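Local coordinates for protein polymeric Immunoglobulin Receptor (Oncorhynchus mykiss, PDB 5F1S) that probably binds polymeric immunoglobulins and carries them across mucosal epithelia, its ectodomain being the source of secretory component, at residues G6-A9 with S15-I18; K144-S149 with V205-T210; S154-D159 with Q167-R172. One frame throughout, in Å; residues are numbered along the deposited sequence.

Contact 1 (G6-A9 with S15-I18)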
loop_
_atom_site.group_PDB
_atom_site.type_symbol
_atom_site.label_atom_id
_atom_site.label_comp_id
_atom_site.label_asym_id
_atom_site.label_seq_id
_atom_site.Cartn_x
_atom_site.Cartn_y
_atom_site.Cartn_z
ATOM N N GLY A 6 10.128 -8.983 0.852
ATOM C CA GLY A 6 9.282 -9.982 0.241
ATOM C C GLY A 6 8.290 -9.375 -0.726
ATOM O O GLY A 6 8.185 -8.166 -0.871
ATOM N N ASP A 7 7.546 -10.242 -1.404
ATOM C CA ASP A 7 6.666 -9.772 -2.471
ATOM C C ASP A 7 5.688 -8.742 -1.915
ATOM O O ASP A 7 5.258 -8.823 -0.766
ATOM C CB ASP A 7 5.912 -10.944 -3.097
ATOM C CG ASP A 7 6.833 -11.939 -3.750
ATOM O OD1 ASP A 7 7.979 -11.579 -4.120
ATOM O OD2 ASP A 7 6.394 -13.090 -3.946
ATOM N N LEU A 8 5.376 -7.749 -2.725
ATOM C CA LEU A 8 4.615 -6.574 -2.296
ATOM C C LEU A 8 3.318 -6.529 -3.057
ATOM O O LEU A 8 3.273 -6.895 -4.233
ATOM C CB LEU A 8 5.341 -5.219 -2.605
ATOM C CG LEU A 8 6.728 -4.911 -2.071
ATOM C CD1 LEU A 8 7.230 -3.602 -2.637
ATOM C CD2 LEU A 8 6.658 -4.817 -0.557
ATOM N N ALA A 9 2.288 -5.986 -2.398
ATOM C CA ALA A 9 1.048 -5.606 -3.048
ATOM C C ALA A 9 0.779 -4.144 -2.726
ATOM O O ALA A 9 0.884 -3.721 -1.578
ATOM C CB ALA A 9 -0.121 -6.494 -2.594
ATOM N N SER A 15 3.267 4.667 -4.227
ATOM C CA SER A 15 4.701 4.535 -4.460
ATOM C C SER A 15 5.225 3.396 -3.612
ATOM O O SER A 15 4.623 3.055 -2.595
ATOM C CB SER A 15 5.417 5.828 -4.063
ATOM O OG SER A 15 4.985 6.863 -4.915
ATOM N N VAL A 16 6.374 2.826 -4.006
ATOM C CA VAL A 16 7.094 1.893 -3.152
ATOM C C VAL A 16 8.536 2.351 -2.988
ATOM O O VAL A 16 9.115 2.981 -3.870
ATOM C CB VAL A 16 7.072 0.439 -3.670
ATOM C CG1 VAL A 16 5.633 -0.118 -3.665
ATOM C CG2 VAL A 16 7.691 0.324 -5.043
ATOM N N MET A 17 9.098 2.007 -1.841
ATOM C CA MET A 17 10.487 2.287 -1.498
ATOM C C MET A 17 11.098 0.947 -1.132
ATOM O O MET A 17 10.689 0.355 -0.129
ATOM C CB MET A 17 10.600 3.276 -0.328
ATOM C CG MET A 17 12.023 3.541 0.063
ATOM S SD MET A 17 12.067 4.652 1.568
ATOM C CE MET A 17 11.533 3.588 2.792
ATOM N N ILE A 18 12.038 0.467 -1.942
ATOM C CA ILE A 18 12.537 -0.901 -1.875
ATOM C C ILE A 18 14.008 -0.845 -1.477
ATOM O O ILE A 18 14.820 -0.329 -2.254
ATOM C CB ILE A 18 12.371 -1.626 -3.220
ATOM C CG1 ILE A 18 10.870 -1.707 -3.511
ATOM C CG2 ILE A 18 13.007 -2.976 -3.176
ATOM C CD1 ILE A 18 10.577 -2.007 -4.940
#

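Contact 2 (K144-S149 with V205-T210)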
loop_
_atom_site.group_PDB
_atom_site.type_symbol
_atom_site.label_atom_id
_atom_site.label_comp_id
_atom_site.label_asym_id
_atom_site.label_seq_id
_atom_site.Cartn_x
_atom_site.Cartn_y
_atom_site.Cartn_z
ATOM N N LYS A 144 -17.828 7.539 -1.857
ATOM C CA LYS A 144 -17.362 6.504 -0.937
ATOM C C LYS A 144 -18.490 6.131 0.016
ATOM O O LYS A 144 -19.305 6.983 0.382
ATOM C CB LYS A 144 -16.170 7.014 -0.152
ATOM C CG LYS A 144 -15.053 7.599 -1.031
ATOM C CD LYS A 144 -14.657 6.638 -2.110
ATOM C CE LYS A 144 -13.416 7.088 -2.834
ATOM N NZ LYS A 144 -13.479 8.453 -3.484
ATOM N N ARG A 145 -18.517 4.868 0.465
ATOM C CA ARG A 145 -19.592 4.461 1.361
ATOM C C ARG A 145 -19.101 3.568 2.493
ATOM O O ARG A 145 -18.064 2.906 2.402
ATOM C CB ARG A 145 -20.732 3.759 0.631
ATOM C CG ARG A 145 -20.428 2.926 -0.481
ATOM C CD ARG A 145 -21.722 2.612 -1.296
ATOM N NE ARG A 145 -21.673 1.214 -1.668
ATOM C CZ ARG A 145 -20.982 0.748 -2.703
ATOM N NH1 ARG A 145 -20.325 1.582 -3.481
ATOM N NH2 ARG A 145 -20.963 -0.554 -2.969
ATOM N N TRP A 146 -19.839 3.647 3.592
ATOM C CA TRP A 146 -19.660 2.821 4.779
ATOM C C TRP A 146 -20.985 2.118 5.033
ATOM O O TRP A 146 -22.017 2.787 5.185
ATOM C CB TRP A 146 -19.248 3.685 5.951
ATOM C CG TRP A 146 -19.205 3.020 7.288
ATOM C CD1 TRP A 146 -20.086 3.171 8.309
ATOM C CD2 TRP A 146 -18.187 2.115 7.761
ATOM N NE1 TRP A 146 -19.666 2.423 9.420
ATOM C CE2 TRP A 146 -18.520 1.754 9.081
ATOM C CE3 TRP A 146 -17.029 1.587 7.186
ATOM C CZ2 TRP A 146 -17.720 0.887 9.865
ATOM C CZ3 TRP A 146 -16.239 0.701 7.964
ATOM C CH2 TRP A 146 -16.595 0.379 9.274
ATOM N N CYS A 147 -20.980 0.782 4.991
ATOM C CA CYS A 147 -22.186 -0.015 5.032
ATOM C C CYS A 147 -22.051 -1.103 6.089
ATOM O O CYS A 147 -20.970 -1.682 6.280
ATOM C CB CYS A 147 -22.482 -0.683 3.670
ATOM S SG CYS A 147 -22.244 0.483 2.236
ATOM N N ARG A 148 -23.164 -1.421 6.735
ATOM C CA ARG A 148 -23.184 -2.582 7.624
ATOM C C ARG A 148 -23.450 -3.828 6.786
ATOM O O ARG A 148 -24.356 -3.844 5.956
ATOM C CB ARG A 148 -24.246 -2.421 8.729
ATOM C CG ARG A 148 -24.168 -3.570 9.767
ATOM C CD ARG A 148 -24.775 -3.217 11.109
ATOM N NE ARG A 148 -24.934 -4.434 11.908
ATOM C CZ ARG A 148 -24.140 -4.788 12.904
ATOM N NH1 ARG A 148 -23.125 -4.033 13.248
ATOM N NH2 ARG A 148 -24.353 -5.908 13.561
ATOM N N SER A 149 -22.654 -4.886 6.998
ATOM C CA SER A 149 -22.807 -6.107 6.244
ATOM C C SER A 149 -24.214 -6.692 6.401
ATOM O O SER A 149 -24.762 -6.783 7.499
ATOM C CB SER A 149 -21.746 -7.132 6.698
ATOM O OG SER A 149 -21.837 -8.325 5.947
ATOM N N VAL A 205 -14.482 -4.782 7.185
ATOM C CA VAL A 205 -13.941 -4.247 8.430
ATOM C C VAL A 205 -14.833 -4.753 9.555
ATOM O O VAL A 205 -16.067 -4.683 9.462
ATOM C CB VAL A 205 -13.903 -2.707 8.441
ATOM C CG1 VAL A 205 -13.241 -2.168 9.731
ATOM C CG2 VAL A 205 -13.179 -2.185 7.187
ATOM N N TYR A 206 -14.216 -5.290 10.600
ATOM C CA TYR A 206 -14.928 -5.723 11.794
ATOM C C TYR A 206 -14.759 -4.710 12.905
ATOM O O TYR A 206 -13.638 -4.287 13.175
ATOM C CB TYR A 206 -14.409 -7.095 12.279
ATOM C CG TYR A 206 -15.335 -7.713 13.313
ATOM C CD1 TYR A 206 -15.156 -7.470 14.674
ATOM C CD2 TYR A 206 -16.400 -8.541 12.934
ATOM C CE1 TYR A 206 -16.011 -8.010 15.624
ATOM C CE2 TYR A 206 -17.246 -9.092 13.881
ATOM C CZ TYR A 206 -17.042 -8.839 15.238
ATOM O OH TYR A 206 -17.883 -9.380 16.193
ATOM N N ILE A 207 -15.873 -4.320 13.534
ATOM C CA ILE A 207 -15.859 -3.428 14.690
ATOM C C ILE A 207 -16.252 -4.257 15.904
ATOM O O ILE A 207 -17.328 -4.870 15.925
ATOM C CB ILE A 207 -16.847 -2.253 14.521
ATOM C CG1 ILE A 207 -16.536 -1.433 13.249
ATOM C CG2 ILE A 207 -16.818 -1.340 15.768
ATOM C CD1 ILE A 207 -15.156 -0.809 13.266
ATOM N N LEU A 208 -15.400 -4.262 16.924
ATOM C CA LEU A 208 -15.736 -4.912 18.185
ATOM C C LEU A 208 -15.913 -3.846 19.244
ATOM O O LEU A 208 -14.946 -3.165 19.584
ATOM C CB LEU A 208 -14.636 -5.878 18.594
ATOM C CG LEU A 208 -14.868 -6.556 19.943
ATOM C CD1 LEU A 208 -16.113 -7.373 19.913
ATOM C CD2 LEU A 208 -13.653 -7.395 20.261
ATOM N N VAL A 209 -17.110 -3.738 19.800
ATOM C CA VAL A 209 -17.380 -2.790 20.869
ATOM C C VAL A 209 -17.305 -3.570 22.177
ATOM O O VAL A 209 -18.023 -4.557 22.357
ATOM C CB VAL A 209 -18.757 -2.129 20.712
ATOM C CG1 VAL A 209 -18.988 -1.059 21.793
ATOM C CG2 VAL A 209 -18.879 -1.464 19.323
ATOM N N THR A 210 -16.458 -3.123 23.072
ATOM C CA THR A 210 -16.259 -3.822 24.321
ATOM C C THR A 210 -16.971 -3.079 25.435
ATOM O O THR A 210 -17.439 -1.953 25.253
ATOM C CB THR A 210 -14.772 -3.950 24.601
ATOM O OG1 THR A 210 -14.216 -2.645 24.779
ATOM C CG2 THR A 210 -14.076 -4.673 23.425
#

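Contact 3 (S154-D159 with Q167-R172)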
loop_
_atom_site.group_PDB
_atom_site.type_symbol
_atom_site.label_atom_id
_atom_site.label_comp_id
_atom_site.label_asym_id
_atom_site.label_seq_id
_atom_site.Cartn_x
_atom_site.Cartn_y
_atom_site.Cartn_z
ATOM N N SER A 154 -28.200 0.338 4.482
ATOM C CA SER A 154 -27.524 0.998 5.583
ATOM C C SER A 154 -26.404 1.915 5.133
ATOM O O SER A 154 -25.820 2.585 5.986
ATOM C CB SER A 154 -26.951 -0.031 6.571
ATOM O OG SER A 154 -25.792 -0.650 6.024
ATOM N N CYS A 155 -26.080 1.969 3.838
ATOM C CA CYS A 155 -24.900 2.717 3.408
ATOM C C CYS A 155 -25.002 4.201 3.741
ATOM O O CYS A 155 -26.034 4.847 3.541
ATOM C CB CYS A 155 -24.641 2.565 1.898
ATOM S SG CYS A 155 -24.138 0.933 1.394
ATOM N N LEU A 156 -23.908 4.731 4.257
ATOM C CA LEU A 156 -23.687 6.153 4.419
ATOM C C LEU A 156 -22.688 6.601 3.358
ATOM O O LEU A 156 -21.601 6.020 3.244
ATOM C CB LEU A 156 -23.163 6.447 5.816
ATOM C CG LEU A 156 -23.941 5.788 6.943
ATOM C CD1 LEU A 156 -23.274 6.168 8.232
ATOM C CD2 LEU A 156 -25.403 6.249 6.949
ATOM N N VAL A 157 -23.049 7.624 2.576
ATOM C CA VAL A 157 -22.339 7.917 1.336
ATOM C C VAL A 157 -21.842 9.360 1.368
ATOM O O VAL A 157 -22.529 10.260 1.869
ATOM C CB VAL A 157 -23.237 7.643 0.120
ATOM C CG1 VAL A 157 -22.487 7.917 -1.173
ATOM C CG2 VAL A 157 -23.740 6.205 0.148
ATOM N N THR A 158 -20.627 9.573 0.868
ATOM C CA THR A 158 -20.046 10.897 0.853
ATOM C C THR A 158 -20.719 11.750 -0.220
ATOM O O THR A 158 -21.215 11.242 -1.230
ATOM C CB THR A 158 -18.559 10.857 0.532
ATOM O OG1 THR A 158 -18.387 10.134 -0.687
ATOM C CG2 THR A 158 -17.784 10.200 1.648
ATOM N N ASP A 159 -20.644 13.059 -0.019
ATOM C CA ASP A 159 -21.216 14.011 -0.954
ATOM C C ASP A 159 -20.154 14.435 -1.954
ATOM O O ASP A 159 -19.028 13.942 -1.951
ATOM C CB ASP A 159 -21.816 15.207 -0.211
ATOM C CG ASP A 159 -20.794 16.039 0.566
ATOM O OD1 ASP A 159 -19.575 15.953 0.313
ATOM O OD2 ASP A 159 -21.240 16.814 1.457
ATOM N N GLN A 167 -25.110 12.273 13.516
ATOM C CA GLN A 167 -24.817 12.291 14.946
ATOM C C GLN A 167 -23.806 11.221 15.332
ATOM O O GLN A 167 -23.060 11.390 16.302
ATOM C CB GLN A 167 -26.103 12.073 15.744
ATOM C CG GLN A 167 -26.999 13.272 15.828
ATOM C CD GLN A 167 -28.175 12.974 16.715
ATOM O OE1 GLN A 167 -29.182 12.420 16.267
ATOM N NE2 GLN A 167 -28.037 13.290 18.002
ATOM N N ALA A 168 -23.773 10.131 14.586
ATOM C CA ALA A 168 -23.011 8.942 14.957
ATOM C C ALA A 168 -21.727 8.741 14.163
ATOM O O ALA A 168 -20.783 8.118 14.672
ATOM C CB ALA A 168 -23.879 7.703 14.759
ATOM N N VAL A 169 -21.675 9.228 12.928
ATOM C CA VAL A 169 -20.629 8.833 11.990
ATOM C C VAL A 169 -20.202 10.043 11.179
ATOM O O VAL A 169 -21.049 10.813 10.718
ATOM C CB VAL A 169 -21.129 7.714 11.057
ATOM C CG1 VAL A 169 -20.065 7.387 9.990
ATOM C CG2 VAL A 169 -21.526 6.462 11.869
ATOM N N GLU A 170 -18.891 10.196 10.991
ATOM C CA GLU A 170 -18.351 11.138 10.020
ATOM C C GLU A 170 -17.473 10.390 9.015
ATOM O O GLU A 170 -16.688 9.507 9.386
ATOM C CB GLU A 170 -17.554 12.238 10.697
ATOM C CG GLU A 170 -16.914 13.239 9.688
ATOM C CD GLU A 170 -15.963 14.228 10.330
ATOM O OE1 GLU A 170 -15.997 14.358 11.571
ATOM O OE2 GLU A 170 -15.175 14.869 9.587
ATOM N N ILE A 171 -17.635 10.718 7.737
ATOM C CA ILE A 171 -16.732 10.232 6.705
ATOM C C ILE A 171 -16.043 11.430 6.081
ATOM O O ILE A 171 -16.707 12.423 5.744
ATOM C CB ILE A 171 -17.471 9.408 5.642
ATOM C CG1 ILE A 171 -18.332 8.317 6.277
ATOM C CG2 ILE A 171 -16.453 8.821 4.655
ATOM C CD1 ILE A 171 -19.272 7.577 5.291
ATOM N N ARG A 172 -14.720 11.326 5.924
ATOM C CA ARG A 172 -13.910 12.353 5.287
ATOM C C ARG A 172 -13.017 11.681 4.254
ATOM O O ARG A 172 -12.097 10.927 4.606
ATOM C CB ARG A 172 -13.086 13.123 6.314
ATOM C CG ARG A 172 -12.254 14.247 5.694
ATOM C CD ARG A 172 -11.543 15.073 6.749
ATOM N NE ARG A 172 -10.773 16.162 6.154
ATOM C CZ ARG A 172 -10.107 17.080 6.849
ATOM N NH1 ARG A 172 -10.111 17.053 8.175
ATOM N NH2 ARG A 172 -9.435 18.030 6.216
#

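Contact 1 (G6-A9 with S15-I18)
Leu8, on the A' strand of the first V-set domain, meets Val16 and Ile18 of strand B across the interior of the beta sandwich, where the two sheets close against each other at one margin. Leu8 and Val16 point into the interior from opposite sheets and meet tip to tip: Leu8 CD1 lies 4.0 Å from Val16 CG1. The same methyl also reaches strand B one inward-facing residue further on, with Leu8 CD1 4.2 Å from Ile18 CG1, so it rests in the notch between the two beta-branched side chains.

The leucine is placed by its torsions. CG lies beside the backbone N (chi1 -58°) and the chain is then extended (chi2 174°), which carries CD1 straight across the gap. That reach is needed, because the CA atoms of Leu8 and Val16 are 8.9 Å apart and no backbone hydrogen bond joins the segments. The gap is that between the two sheets of the V-set sandwich: strand 8-11 pairs in parallel with strand 103-111, where Leu8 bonds to His107 and Asn109, whereas strand 16-22 belongs to the opposing sheet, where Val16 bonds to Met77 and Ile18 to Val75.

Ile18 is the more deeply buried of the strand B pair. Its CB does not aim directly at strand 8-11, but the CG1 branch bends over to Leu8 and the side chain also packs on Ile108 and Thr4. Val16, short and compact, also touches Leu80 and Met77. Branched aliphatics suit both positions: they fill the interior without a polar group to satisfy, and branching at CB agrees with extended backbone. Next to Leu8, the exposed Asp7 accepts a hydrogen bond from His107 N at OD1 and touches Leu106.

Contact 2 (K144-S149 with V205-T210)
The indole of Trp146 meets Val205 and Ile207 with its edge, both aliphatic side chains lying close to the ring plane, while the ring of Tyr194 is stacked with the indole and Val181 and Leu183 of the opposite sheet also pack on it. The benzo end does the touching. Trp146 CZ3 and Trp146 CH2 are each 4.2 Å from Val205 CB, so the valine CB faces the middle of that ring bond from the edge; the two side chains run at about a right angle. Farther round the rim, Trp146 CZ2 stands 4.3 Å from Ile207 CG1.

With CG anti to the backbone N (chi1 172°), the tryptophan swings its six-membered ring away from its own strand and toward strand 201-210. Distance calls for so long a side chain, since strand 192-198 runs between the two in the sheet and no hydrogen bond joins the segments. This is the G-F-C order of an immunoglobulin V-set domain, and Trp146 occupies the position of the family's hallmark strand C tryptophan, in the core that also holds the Cys133-Cys196 disulfide. Flat and large, it can span the middle strand and offer an apolar rim to residues two strands away. Val205 and Ile207, alternate residues of strand G, both point inward; Ile207 continues onto Leu183, Tyr194 and Val121.

Between them, Tyr206 turns the other way and has Leu208 CB at its ring edge, in plane, on the outer surface. Arg148 gives hydrogen bonds from NH1 to Tyr194 OH, the phenol of the stacked ring, and from NH2 to Thr191 O. The buried Lys144 NZ has a salt bridge to Asp173 OD2 and hydrogen bonds to Tyr139 O and His142 O, which together probably offset the cost of burying its charge.

Contact 3 (S154-D159 with Q167-R172)
Leu156 lays its CD1 methyl on the branching centre of Val169, 3.9 Å from Val169 CB and equally close to CG1, with CG2 only slightly farther. The two side chains cross obliquely, and the leucine reaches this spot because CG lies beside its backbone N (chi1 -48°) with CD1 continuing the extended chain (chi2 179°).

Ile171 packs against the backbone of Leu156. Its CD1 comes within 3.5 Å of Leu156 O, a van der Waals contact, and Ile171 CD1 is 4.1 Å from Leu156 CB. Two residues along, Thr158 CG2 packs 3.6 Å from Ile171 CG2, the side chains meeting at about a right angle. Isoleucine thus serves both neighbours, its long branch against Leu156 and its short one against Thr158.

Strand 156-157 is C', at the margin of the sheet that holds Trp146, while strand 169-173 is D of the opposing sheet; no hydrogen bond links the two strands, and the V-set sandwich closes here by apolar packing. Threonine suits a place where core meets sheet edge. Its methyl faces the isoleucine, while OG1 (chi1 54°) accepts a hydrogen bond from Lys144 N, tying the residue just past C' to strand C. Tyr164 packs beside both Leu156 and Ile171, and Val169 extends the apolar layer to Val181 and Leu183 of strand E.

Contacts 2 and 3 belong to one sandwich, their centres 12 Å apart, with contact 3 nested in the loop that contact 2 closes. Strands 144-148 and 156-157 are neighbours in a sheet and are further joined by the Cys147 SG-Cys155 SG disulfide (2.1 Å) and a probable hydrogen bond between Arg148 N and Ser154 OG (2.8 Å). Inside, Ile171 of contact 3 also touches Trp146 of contact 2, making the two interiors continuous. Contact 1 lies in the other V-set domain, earlier in the chain: its centre is about 28 Å from that of contact 2 and 32 Å from that of contact 3, with nearest atoms about 17 Å and about 19 Å away.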